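PDB 4W8O: luciferase-like enzymeAMP-CoA-ligase from Zophobas atratus, which probably activates carboxylic acids as acyl-adenylates and passes them to coenzyme A, as an AMP-CoA ligase related to beetle luciferases. Local coordinates for residues Thr223-Ile228 with Ala232-Thr237; Ile35-Gly40 with Asn83-Ile88; His12-Lys17 with Ser209-Tyr214; Ala89-Tyr92 with Lys96-Asn99; Leu100-Ser105 with Phe122-Ser127. All blocks are in the same frame, centred on the assembly; numbering follows the deposited sequence.

Contact 1: residues Thr223-Ile228 with Ala232-Thr237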
# COMPACT_ATOMS: atom_id res chain seq x y z
N THR A 223 5.59 -4.75 -5.89
CA THR A 223 5.67 -3.31 -5.68
C THR A 223 6.45 -2.97 -4.43
O THR A 223 6.33 -3.65 -3.42
CB THR A 223 4.27 -2.67 -5.52
OG1 THR A 223 3.46 -3.47 -4.64
CG2 THR A 223 3.57 -2.52 -6.87
N THR A 224 7.22 -1.90 -4.51
CA THR A 224 7.98 -1.39 -3.37
C THR A 224 7.06 -0.62 -2.45
O THR A 224 5.89 -0.36 -2.79
CB THR A 224 9.11 -0.46 -3.84
OG1 THR A 224 8.54 0.63 -4.59
CG2 THR A 224 10.10 -1.22 -4.71
N MET A 225 7.58 -0.23 -1.28
CA MET A 225 6.79 0.45 -0.25
C MET A 225 6.51 1.91 -0.59
O MET A 225 5.75 2.58 0.10
CB MET A 225 7.49 0.34 1.11
CG MET A 225 7.59 -1.08 1.65
SD MET A 225 5.98 -1.83 1.98
CE MET A 225 6.45 -3.56 2.15
N TYR A 226 7.12 2.41 -1.66
CA TYR A 226 6.75 3.68 -2.26
C TYR A 226 5.26 3.71 -2.63
O TYR A 226 4.60 4.73 -2.47
CB TYR A 226 7.58 3.88 -3.52
CG TYR A 226 7.22 5.08 -4.35
CD1 TYR A 226 7.56 6.36 -3.94
CD2 TYR A 226 6.56 4.93 -5.58
CE1 TYR A 226 7.24 7.47 -4.71
CE2 TYR A 226 6.25 6.03 -6.36
CZ TYR A 226 6.59 7.30 -5.92
OH TYR A 226 6.29 8.40 -6.69
N TRP A 227 4.76 2.58 -3.12
CA TRP A 227 3.39 2.49 -3.61
C TRP A 227 2.44 2.16 -2.47
O TRP A 227 2.77 1.36 -1.58
CB TRP A 227 3.29 1.44 -4.72
CG TRP A 227 4.17 1.77 -5.91
CD1 TRP A 227 5.39 1.22 -6.20
CD2 TRP A 227 3.90 2.73 -6.93
NE1 TRP A 227 5.88 1.78 -7.36
CE2 TRP A 227 4.99 2.70 -7.83
CE3 TRP A 227 2.83 3.60 -7.19
CZ2 TRP A 227 5.06 3.52 -8.96
CZ3 TRP A 227 2.89 4.42 -8.32
CH2 TRP A 227 4.00 4.37 -9.19
N ILE A 228 1.28 2.79 -2.50
CA ILE A 228 0.18 2.48 -1.59
C ILE A 228 -0.05 0.97 -1.47
O ILE A 228 -0.26 0.47 -0.38
CB ILE A 228 -1.12 3.20 -2.02
CG1 ILE A 228 -2.26 2.98 -1.01
CG2 ILE A 228 -1.57 2.75 -3.40
CD1 ILE A 228 -2.05 3.66 0.32
N ALA A 232 -0.11 -0.93 2.02
CA ALA A 232 -1.42 -1.48 2.37
C ALA A 232 -1.38 -3.02 2.51
O ALA A 232 -2.05 -3.58 3.39
CB ALA A 232 -2.48 -1.04 1.37
N ILE A 233 -0.60 -3.70 1.67
CA ILE A 233 -0.47 -5.16 1.78
C ILE A 233 0.23 -5.52 3.10
O ILE A 233 -0.22 -6.40 3.82
CB ILE A 233 0.23 -5.79 0.55
CG1 ILE A 233 -0.70 -5.76 -0.66
CG2 ILE A 233 0.62 -7.24 0.83
CD1 ILE A 233 0.01 -5.99 -1.98
N LEU A 234 1.30 -4.82 3.44
CA LEU A 234 1.97 -5.06 4.71
C LEU A 234 0.97 -4.93 5.88
O LEU A 234 0.85 -5.84 6.70
CB LEU A 234 3.16 -4.12 4.89
CG LEU A 234 3.97 -4.25 6.20
CD1 LEU A 234 5.43 -3.87 6.00
CD2 LEU A 234 3.37 -3.42 7.34
N GLY A 235 0.28 -3.80 5.95
CA GLY A 235 -0.73 -3.58 6.99
C GLY A 235 -1.78 -4.68 7.06
O GLY A 235 -2.11 -5.17 8.14
N ARG A 236 -2.28 -5.06 5.88
CA ARG A 236 -3.32 -6.07 5.75
C ARG A 236 -2.86 -7.48 6.16
O ARG A 236 -3.64 -8.22 6.75
CB ARG A 236 -3.87 -6.08 4.30
CG ARG A 236 -4.78 -7.23 3.94
CD ARG A 236 -6.05 -7.28 4.77
NE ARG A 236 -6.84 -8.45 4.40
CZ ARG A 236 -6.61 -9.69 4.83
NH1 ARG A 236 -5.62 -9.96 5.67
NH2 ARG A 236 -7.38 -10.68 4.41
N THR A 237 -1.61 -7.84 5.88
CA THR A 237 -1.11 -9.16 6.28
C THR A 237 -0.86 -9.22 7.79
O THR A 237 -1.09 -10.26 8.41
CB THR A 237 0.16 -9.59 5.52
OG1 THR A 237 1.21 -8.64 5.71
CG2 THR A 237 -0.13 -9.75 4.02
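Ile228 and Ala232 are joined through the backbone: Ala232 N donates to Ile228 O over 2.8 Å, with a nearly linear N-H...O angle of 162°. The donor lies almost along the C=O axis, as suits an i to i+4 bond. The methyl of Ala232 lies near the same oxygen, CB being 3.2 Å from Ile228 O.

The apolar part joins the loop to the helix: Met225 CE reaches Leu234 CD1 at 4.0 Å, the two side chains crossing at about a right angle. Met225 starts beside its own backbone N (chi1 -65°) and bends again at the next bond, which carries its flexible thioether end across to the helix. Leu234 offers a branched tip to meet it.

The bond closes the first turn of helix 228-239, and the methionine packs the loop that leads in from strand 218-221 of the AMP-binding fold against the helix. Trp227 takes the N-cap position. Ile228 and Ala232 also line the pocket that holds a bound polyethylene glycol, probably from the crystallisation liquor. The side chain of Ala232 ends at its methyl, about 4 Å from the glycol, so it takes up little room on the pocket wall.

Among the polar groups of the approach loop, Thr223 OG1 is hydrogen-bonded to Thr229 OG1 and His221 ND1, while Thr223 O accepts from Asn79 ND2.

Contact 2: residues Ile35-Gly40 with Asn83-Ile88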
# COMPACT_ATOMS: atom_id res chain seq x y z
N ILE A 35 4.57 -17.00 10.19
CA ILE A 35 5.56 -16.41 9.29
C ILE A 35 5.07 -15.04 8.85
O ILE A 35 4.04 -14.92 8.21
CB ILE A 35 5.81 -17.26 8.02
CG1 ILE A 35 6.18 -18.72 8.36
CG2 ILE A 35 6.90 -16.62 7.17
CD1 ILE A 35 7.44 -18.87 9.20
N CYS A 36 5.84 -14.00 9.18
CA CYS A 36 5.48 -12.63 8.80
C CYS A 36 5.78 -12.35 7.33
O CYS A 36 4.91 -11.90 6.58
CB CYS A 36 6.24 -11.64 9.69
SG CYS A 36 6.01 -9.90 9.26
N GLN A 37 7.02 -12.63 6.92
CA GLN A 37 7.53 -12.26 5.61
C GLN A 37 8.47 -13.33 5.04
O GLN A 37 9.22 -14.00 5.78
CB GLN A 37 8.25 -10.91 5.68
CG GLN A 37 9.37 -10.83 6.71
CD GLN A 37 10.16 -9.52 6.65
OE1 GLN A 37 9.81 -8.60 5.92
NE2 GLN A 37 11.23 -9.44 7.43
N ILE A 38 8.41 -13.48 3.72
CA ILE A 38 9.25 -14.40 2.97
C ILE A 38 9.84 -13.65 1.78
O ILE A 38 9.10 -13.09 0.97
CB ILE A 38 8.45 -15.61 2.42
CG1 ILE A 38 7.81 -16.41 3.57
CG2 ILE A 38 9.35 -16.51 1.59
CD1 ILE A 38 7.04 -17.63 3.10
N ASP A 39 11.17 -13.64 1.69
CA ASP A 39 11.88 -13.24 0.48
C ASP A 39 11.85 -14.37 -0.55
O ASP A 39 12.61 -15.34 -0.46
CB ASP A 39 13.33 -12.88 0.82
CG ASP A 39 14.06 -12.23 -0.34
OD1 ASP A 39 13.82 -12.61 -1.51
OD2 ASP A 39 14.89 -11.35 -0.08
N GLY A 40 10.98 -14.24 -1.55
CA GLY A 40 10.85 -15.24 -2.61
C GLY A 40 12.11 -15.49 -3.43
O GLY A 40 12.28 -16.57 -3.98
N ASN A 83 13.92 -4.12 5.00
CA ASN A 83 13.49 -2.77 4.63
C ASN A 83 12.31 -2.23 5.44
O ASN A 83 12.22 -1.03 5.68
CB ASN A 83 13.23 -2.63 3.12
CG ASN A 83 11.90 -3.21 2.70
OD1 ASN A 83 11.68 -4.41 2.85
ND2 ASN A 83 11.03 -2.38 2.15
N SER A 84 11.41 -3.12 5.87
CA SER A 84 10.27 -2.69 6.69
C SER A 84 10.58 -2.62 8.21
O SER A 84 9.81 -2.02 8.96
CB SER A 84 9.05 -3.58 6.43
OG SER A 84 9.24 -4.88 6.94
N ILE A 85 11.69 -3.19 8.66
CA ILE A 85 11.98 -3.25 10.10
C ILE A 85 12.09 -1.87 10.75
O ILE A 85 11.45 -1.62 11.78
CB ILE A 85 13.25 -4.09 10.42
CG1 ILE A 85 13.11 -5.52 9.89
CG2 ILE A 85 13.54 -4.10 11.91
CD1 ILE A 85 11.87 -6.26 10.36
N PRO A 86 12.89 -0.96 10.16
CA PRO A 86 13.00 0.38 10.73
C PRO A 86 11.76 1.27 10.51
O PRO A 86 11.56 2.25 11.23
CB PRO A 86 14.24 0.97 10.05
CG PRO A 86 14.45 0.17 8.81
CD PRO A 86 13.77 -1.15 8.98
N LEU A 87 10.93 0.92 9.52
CA LEU A 87 9.64 1.57 9.33
C LEU A 87 8.69 1.22 10.48
O LEU A 87 8.05 2.10 11.07
CB LEU A 87 9.04 1.15 7.98
CG LEU A 87 7.73 1.85 7.59
CD1 LEU A 87 7.71 2.14 6.10
CD2 LEU A 87 6.51 1.04 7.99
N ILE A 88 8.61 -0.08 10.78
CA ILE A 88 7.82 -0.59 11.90
C ILE A 88 8.31 0.04 13.20
O ILE A 88 7.51 0.48 14.03
CB ILE A 88 7.93 -2.13 12.00
CG1 ILE A 88 7.21 -2.80 10.83
CG2 ILE A 88 7.38 -2.65 13.32
CD1 ILE A 88 7.71 -4.19 10.52
O HOH W 1 11.05 -6.24 5.50
O HOH W 2 7.59 -7.08 6.86
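Gln37 and Ser84 meet through two waters rather than directly, across the space between a classic beta bulge and the beginning of helix 85-92. Their polar ends, Gln37 OE1 and Ser84 OG, stand 3.9 Å apart. Water 2 donates to Gln37 OE1 at 2.8 Å and is hydrogen-bonded to Ser84 OG at the same length. Water 1 makes a second bridge, 2.7 Å from Gln37 OE1 and 2.7 Å from Ser84 OG, though its protons are shared among further acceptors, so this donation is less certain. A glutamine oxygen can accept from two waters at once and a serine hydroxyl can join both, so the pair suits a hydrated, buried seam. The methyl Ile85 CD1 comes 4.4 Å from Gln37 NE2.

What places the amide lies behind it. Gln37 CG sits between the backbone N and the carbonyl carbon (chi1 55°), and from there the chain runs straight out toward the helix. Its NE2 is hydrogen-bonded to Leu81 O and Glu46 OE1, which fixes the amide's rotation and leaves OE1 facing the waters. Cys36 and Gln37 form the bulge by both facing Glu46 on the neighbouring strand 44-47. On the other segment, Ile88 N bonds to Ser84 O at 2.9 Å.

Contact 3: residues His12-Lys17 with Ser209-Tyr214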
# COMPACT_ATOMS: atom_id res chain seq x y z
N HIS A 12 -17.87 -3.09 11.60
CA HIS A 12 -17.57 -2.46 12.88
C HIS A 12 -16.05 -2.31 12.98
O HIS A 12 -15.35 -3.31 13.10
CB HIS A 12 -18.10 -3.32 14.03
CG HIS A 12 -17.67 -2.83 15.37
ND1 HIS A 12 -18.32 -1.82 16.05
CD2 HIS A 12 -16.62 -3.19 16.16
CE1 HIS A 12 -17.70 -1.59 17.19
NE2 HIS A 12 -16.67 -2.41 17.28
N PRO A 13 -15.53 -1.06 12.92
CA PRO A 13 -14.07 -0.94 12.96
C PRO A 13 -13.46 -1.37 14.29
O PRO A 13 -13.96 -0.97 15.33
CB PRO A 13 -13.84 0.56 12.70
CG PRO A 13 -15.06 1.02 11.98
CD PRO A 13 -16.18 0.23 12.62
N ASN A 14 -12.42 -2.19 14.24
CA ASN A 14 -11.70 -2.61 15.44
C ASN A 14 -10.36 -1.91 15.64
O ASN A 14 -9.76 -2.02 16.70
CB ASN A 14 -11.49 -4.13 15.43
CG ASN A 14 -12.77 -4.89 15.65
OD1 ASN A 14 -13.53 -4.59 16.57
ND2 ASN A 14 -13.02 -5.90 14.82
N PHE A 15 -9.88 -1.20 14.63
CA PHE A 15 -8.57 -0.55 14.71
C PHE A 15 -8.68 0.97 14.49
O PHE A 15 -7.91 1.57 13.73
CB PHE A 15 -7.63 -1.19 13.70
CG PHE A 15 -7.50 -2.68 13.87
CD1 PHE A 15 -6.87 -3.21 14.98
CD2 PHE A 15 -8.01 -3.54 12.92
CE1 PHE A 15 -6.74 -4.58 15.15
CE2 PHE A 15 -7.89 -4.91 13.08
CZ PHE A 15 -7.25 -5.43 14.19
N ASP A 16 -9.63 1.58 15.19
CA ASP A 16 -9.91 3.01 15.04
C ASP A 16 -9.56 3.85 16.27
O ASP A 16 -9.81 5.05 16.28
CB ASP A 16 -11.37 3.24 14.64
CG ASP A 16 -12.36 2.72 15.68
OD1 ASP A 16 -12.01 1.82 16.47
OD2 ASP A 16 -13.51 3.22 15.69
N LYS A 17 -8.95 3.23 17.28
CA LYS A 17 -8.60 3.92 18.51
C LYS A 17 -7.12 3.78 18.87
O LYS A 17 -6.72 4.06 20.00
CB LYS A 17 -9.47 3.41 19.66
CG LYS A 17 -10.95 3.68 19.45
CD LYS A 17 -11.79 3.10 20.58
CE LYS A 17 -13.28 3.38 20.39
NZ LYS A 17 -13.82 2.76 19.14
N SER A 209 -9.86 -2.77 3.42
CA SER A 209 -9.37 -3.80 2.51
C SER A 209 -9.63 -5.23 3.04
O SER A 209 -9.92 -6.14 2.27
CB SER A 209 -7.88 -3.57 2.15
OG SER A 209 -6.98 -3.95 3.18
N PHE A 210 -9.54 -5.41 4.36
CA PHE A 210 -9.88 -6.69 4.98
C PHE A 210 -11.36 -7.06 4.76
O PHE A 210 -11.66 -8.20 4.41
CB PHE A 210 -9.56 -6.66 6.48
CG PHE A 210 -10.01 -7.89 7.21
CD1 PHE A 210 -9.27 -9.07 7.14
CD2 PHE A 210 -11.17 -7.88 7.98
CE1 PHE A 210 -9.69 -10.21 7.81
CE2 PHE A 210 -11.59 -9.01 8.66
CZ PHE A 210 -10.84 -10.18 8.58
N TYR A 211 -12.26 -6.11 4.96
CA TYR A 211 -13.70 -6.36 4.76
C TYR A 211 -14.12 -6.45 3.29
O TYR A 211 -15.27 -6.79 3.01
CB TYR A 211 -14.56 -5.37 5.55
CG TYR A 211 -14.51 -5.67 7.02
CD1 TYR A 211 -15.14 -6.80 7.53
CD2 TYR A 211 -13.78 -4.88 7.89
CE1 TYR A 211 -15.08 -7.11 8.88
CE2 TYR A 211 -13.71 -5.17 9.25
CZ TYR A 211 -14.36 -6.29 9.73
OH TYR A 211 -14.29 -6.59 11.06
N CYS A 212 -13.22 -6.15 2.37
CA CYS A 212 -13.47 -6.42 0.95
C CYS A 212 -13.56 -7.92 0.71
O CYS A 212 -14.15 -8.36 -0.27
CB CYS A 212 -12.39 -5.80 0.06
SG CYS A 212 -12.54 -4.01 -0.10
N GLY A 213 -12.95 -8.70 1.61
CA GLY A 213 -13.21 -10.13 1.71
C GLY A 213 -12.26 -11.04 0.97
O GLY A 213 -12.39 -12.26 1.05
N TYR A 214 -11.29 -10.48 0.25
CA TYR A 214 -10.39 -11.30 -0.55
C TYR A 214 -9.31 -11.99 0.30
O TYR A 214 -8.90 -11.49 1.34
CB TYR A 214 -9.78 -10.51 -1.72
CG TYR A 214 -9.02 -9.26 -1.35
CD1 TYR A 214 -7.69 -9.32 -0.96
CD2 TYR A 214 -9.62 -8.01 -1.41
CE1 TYR A 214 -6.99 -8.18 -0.62
CE2 TYR A 214 -8.93 -6.86 -1.07
CZ TYR A 214 -7.61 -6.95 -0.68
OH TYR A 214 -6.91 -5.82 -0.35
O HOH W 3 -17.41 -5.78 11.67
O HOH W 4 -11.78 -5.92 12.05
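The C-terminal end of helix 199-211 meets the loop between strand 6-7 and helix 20-30 where Tyr211 faces His12 and Asn14, at the protein surface. The phenol oxygen Tyr211 OH is 4.0 Å from both His12 O and Asn14 ND2, and two waters fill in the link. Water 4 accepts from Asn14 ND2 at 3.0 Å and lies 2.8 Å from Tyr211 OH. Water 3 accepts from His12 N at 2.7 Å, but its bond to Tyr211 OH is weak, at 3.3 Å. A long, rigid side chain suits this place, because it carries a hydroxyl from the helix to the two waters at the loop. The ring starts beside its own backbone N (chi1 -73°), which directs that hydroxyl toward the loop.

Asn14 and Tyr211 cross at about a right angle, with amide and ring planes 50° apart. Just beyond, Gly213 leaves helical angles with a positive phi of 95°, where a side chain would collide with the carbonyl oxygen of the residue before, which is why glycine suits the position. Around the ring, Phe11 stacks on Tyr211, and Lys9 NZ bonds to Tyr211 O. The carboxylate of Glu207, on the same helix, accepts from the backbone N atoms of Asn14 and Phe15 and so ties the loop to the helix directly.

Contact 4: residues Ala89-Tyr92 with Lys96-Asn99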
# COMPACT_ATOMS: atom_id res chain seq x y z
N ALA A 89 9.63 0.06 13.37
CA ALA A 89 10.27 0.63 14.55
C ALA A 89 9.92 2.11 14.72
O ALA A 89 9.54 2.56 15.81
CB ALA A 89 11.79 0.45 14.45
N SER A 90 10.03 2.86 13.62
CA SER A 90 9.70 4.28 13.62
C SER A 90 8.23 4.51 13.97
O SER A 90 7.89 5.44 14.71
CB SER A 90 10.01 4.89 12.25
OG SER A 90 11.40 4.91 12.00
N SER A 91 7.36 3.65 13.44
CA SER A 91 5.94 3.69 13.77
C SER A 91 5.66 3.43 15.25
O SER A 91 4.74 4.02 15.80
CB SER A 91 5.16 2.71 12.90
OG SER A 91 5.19 3.14 11.55
N TYR A 92 6.45 2.58 15.90
CA TYR A 92 6.33 2.35 17.35
C TYR A 92 6.49 3.66 18.13
O TYR A 92 5.86 3.86 19.16
CB TYR A 92 7.37 1.36 17.89
CG TYR A 92 7.26 -0.08 17.44
CD1 TYR A 92 6.08 -0.61 16.92
CD2 TYR A 92 8.35 -0.94 17.58
CE1 TYR A 92 6.00 -1.94 16.53
CE2 TYR A 92 8.28 -2.27 17.20
CZ TYR A 92 7.11 -2.77 16.67
OH TYR A 92 7.02 -4.08 16.28
N LYS A 96 6.46 9.85 11.65
CA LYS A 96 5.86 9.80 10.33
C LYS A 96 6.79 9.00 9.42
O LYS A 96 7.98 9.30 9.36
CB LYS A 96 5.67 11.21 9.76
CG LYS A 96 4.62 12.06 10.47
CD LYS A 96 5.16 12.90 11.61
CE LYS A 96 4.03 13.47 12.46
NZ LYS A 96 3.46 12.48 13.42
N VAL A 97 6.26 8.01 8.72
CA VAL A 97 7.07 7.20 7.79
C VAL A 97 6.66 7.43 6.35
O VAL A 97 5.48 7.58 6.04
CB VAL A 97 7.03 5.68 8.10
CG1 VAL A 97 7.55 5.42 9.50
CG2 VAL A 97 5.63 5.09 7.93
N VAL A 98 7.66 7.45 5.47
CA VAL A 98 7.45 7.72 4.05
C VAL A 98 8.51 7.01 3.21
O VAL A 98 9.68 6.96 3.57
CB VAL A 98 7.44 9.24 3.76
CG1 VAL A 98 8.76 9.90 4.13
CG2 VAL A 98 7.10 9.50 2.29
N ASN A 99 8.09 6.46 2.08
CA ASN A 99 9.00 5.74 1.19
C ASN A 99 9.24 6.46 -0.12
O ASN A 99 8.33 7.07 -0.69
CB ASN A 99 8.45 4.34 0.94
CG ASN A 99 8.23 3.56 2.22
OD1 ASN A 99 9.16 2.97 2.75
ND2 ASN A 99 7.00 3.61 2.76
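Val97 presses its methyl groups against Ser90 and Ser91, two neighbouring residues of helix 85-92. Its CG1 makes the closer approach, 3.7 Å from Ser90 CB and 3.9 Å from Ser91 OG. CG2 lies alongside, 4.1 Å from Ser91 OG, so the hydroxyl oxygen of Ser91 rests against both branches of the valine. This is van der Waals packing, in which the small serines let the helix come near the strand and the beta-branched valine supplies a short, rigid surface.

The torsions explain how polar side chains can sit in a buried, apolar seam. Both serines turn OG beside their own backbone N, away from the carbonyl carbon (chi1 -67° in each). From there each hydroxyl hydrogen-bonds back to the carbonyl of the residue four before it, Ser90 OG to Pro86 O and Ser91 OG to Leu87 O. The helix thus satisfies its own serines. Ser90 then meets the valine with its methylene, whereas Ser91 also lays its already bonded oxygen on it. In Val97, CG1 is anti to the carbonyl carbon (chi1 -60°) and CG2 falls between that carbon and the backbone N, an orientation that places both methyls against the helix.

The contact belongs to a beta-alpha-beta unit: helix 85-92 connects the adjacent parallel strands 72-76 and 96-99 and packs back on the sheet. Ser90 also touches Val73 of the first strand and Leu62 of helix 48-64, while Val97 also touches Leu87, further back on the same helix 85-92, and Val181 of strand 179-184.

Contact 5: residues Leu100-Ser105 with Phe122-Ser127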
# COMPACT_ATOMS: atom_id res chain seq x y z
N LEU A 100 10.49 6.41 -0.59
CA LEU A 100 10.86 6.93 -1.90
C LEU A 100 11.11 5.78 -2.87
O LEU A 100 11.49 4.69 -2.46
CB LEU A 100 12.13 7.77 -1.81
CG LEU A 100 12.13 8.87 -0.76
CD1 LEU A 100 13.48 9.57 -0.79
CD2 LEU A 100 11.01 9.87 -0.97
N ASP A 101 10.89 6.03 -4.16
CA ASP A 101 11.10 5.01 -5.19
C ASP A 101 12.56 5.09 -5.64
O ASP A 101 12.99 6.13 -6.12
CB ASP A 101 10.17 5.28 -6.38
CG ASP A 101 10.06 4.09 -7.34
OD1 ASP A 101 10.97 3.22 -7.39
OD2 ASP A 101 9.05 4.04 -8.09
N PRO A 102 13.31 3.99 -5.49
CA PRO A 102 14.70 3.92 -5.94
C PRO A 102 14.89 4.15 -7.45
O PRO A 102 15.98 4.49 -7.86
CB PRO A 102 15.13 2.50 -5.58
CG PRO A 102 14.17 2.03 -4.56
CD PRO A 102 12.87 2.72 -4.87
N THR A 103 13.83 3.98 -8.24
CA THR A 103 13.92 4.19 -9.69
C THR A 103 13.69 5.64 -10.10
O THR A 103 13.70 5.94 -11.29
CB THR A 103 12.89 3.33 -10.46
OG1 THR A 103 11.57 3.82 -10.18
CG2 THR A 103 12.99 1.87 -10.06
N LEU A 104 13.45 6.53 -9.15
CA LEU A 104 13.23 7.94 -9.50
C LEU A 104 14.56 8.67 -9.72
O LEU A 104 15.57 8.33 -9.11
CB LEU A 104 12.43 8.65 -8.41
CG LEU A 104 10.96 8.26 -8.33
CD1 LEU A 104 10.39 8.64 -6.97
CD2 LEU A 104 10.15 8.91 -9.45
N SER A 105 14.53 9.67 -10.59
CA SER A 105 15.70 10.49 -10.88
C SER A 105 16.11 11.31 -9.67
O SER A 105 15.34 11.48 -8.72
CB SER A 105 15.40 11.45 -12.03
OG SER A 105 14.52 12.48 -11.61
N PHE A 122 16.77 5.79 5.75
CA PHE A 122 17.33 4.45 5.55
C PHE A 122 17.41 4.16 4.05
O PHE A 122 16.41 4.32 3.34
CB PHE A 122 16.47 3.38 6.24
CG PHE A 122 16.56 3.40 7.74
CD1 PHE A 122 15.83 4.32 8.48
CD2 PHE A 122 17.35 2.49 8.42
CE1 PHE A 122 15.91 4.35 9.87
CE2 PHE A 122 17.44 2.51 9.80
CZ PHE A 122 16.71 3.44 10.53
N VAL A 123 18.57 3.72 3.59
CA VAL A 123 18.83 3.55 2.16
C VAL A 123 19.55 2.25 1.83
O VAL A 123 20.49 1.86 2.51
CB VAL A 123 19.64 4.75 1.62
CG1 VAL A 123 21.07 4.72 2.14
CG2 VAL A 123 19.64 4.78 0.09
N GLU A 124 19.10 1.57 0.78
CA GLU A 124 19.81 0.42 0.24
C GLU A 124 21.14 0.88 -0.36
O GLU A 124 21.25 2.02 -0.82
CB GLU A 124 18.97 -0.31 -0.82
CG GLU A 124 18.64 0.54 -2.04
CD GLU A 124 17.81 -0.17 -3.10
OE1 GLU A 124 17.27 -1.26 -2.84
OE2 GLU A 124 17.71 0.39 -4.21
N GLU A 125 22.13 -0.01 -0.37
CA GLU A 125 23.45 0.32 -0.94
C GLU A 125 23.35 0.85 -2.38
O GLU A 125 24.06 1.78 -2.75
CB GLU A 125 24.36 -0.91 -0.92
CG GLU A 125 24.88 -1.26 0.46
CD GLU A 125 25.76 -2.51 0.47
OE1 GLU A 125 25.83 -3.21 -0.56
OE2 GLU A 125 26.38 -2.79 1.50
N GLU A 126 22.44 0.27 -3.15
CA GLU A 126 22.30 0.60 -4.57
C GLU A 126 21.74 2.00 -4.81
O GLU A 126 21.86 2.54 -5.90
CB GLU A 126 21.40 -0.43 -5.26
CG GLU A 126 21.90 -1.86 -5.23
CD GLU A 126 21.63 -2.59 -3.91
OE1 GLU A 126 21.01 -2.00 -2.99
OE2 GLU A 126 22.08 -3.75 -3.77
N SER A 127 21.09 2.57 -3.81
CA SER A 127 20.46 3.88 -3.94
C SER A 127 21.20 4.94 -3.11
O SER A 127 20.74 6.07 -2.99
CB SER A 127 18.99 3.78 -3.51
OG SER A 127 18.24 2.91 -4.35
O HOH W 5 18.45 3.62 -7.12
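Pro102 and Ser127, whose CA atoms come within 6.1 Å, sit in two backbone bends that face each other. Residues 101-104 form a type I beta turn closed by Leu104 N to Asp101 O, and proline fits its second position because its ring fixes phi near the value needed there. Asp101 adds an Asx turn: OD1 accepts from Thr103 N at 3.1 Å, the donor standing 51° out of the carboxylate plane. On the other side, Ser127 N bonds to Glu124 O at 3.0 Å, turning the chain from strand 120-124 into helix 128-138, at whose N-cap Ser127 stands.

The proline ring rests on a pair of bonded side chains. Pro102 CB lies 3.4 Å from Ser127 OG and 3.6 Å from Glu124 OE2. Those two oxygens are themselves joined, Ser127 OG donating to Glu124 OE2 over 2.6 Å, on the anti side and 17° out of the carboxylate plane. Glu124 gets there with CG between its backbone N and carbonyl carbon (chi1 62°), extended beyond. Water 5 adds a polar bridge, donating to Pro102 O at 2.7 Å and to Ser127 OG at 2.9 Å. Replacing Glu124 with an alanine would probably leave the Ser127 hydroxyl without its acceptor, free to turn, and open a gap beside the proline ring.

Glu124 OE1 is hydrogen-bonded to Thr78 OG1, in the loop after strand 72-76. That strand lies between 96-99 and 120-124 in the sheet, and helix 106-116 makes the connection, receiving Leu100 and Leu104 on Ile109 and Leu112.

From the N terminus, contact 3 opens first, at residues 12-17, and closes only at 209-214. Its long loop encloses contacts 2, 4 and 5, which follow one another in series without crossing. Contact 2 links strand 35-39 to helix 85-92; contact 4 folds the same helix onto strand 96-99; contact 5 starts at the next residue and reaches the end of strand 120-124 in the same sheet. Contact 1, within 223-237, closes a short loop after all of these. It nevertheless touches each of the others: Leu234 packs on Ser84, Arg236 on Phe210, and Tyr226 on Asn99 and Asp101. Helix 228-239 and its approach loop thus join the two large mixed sheets.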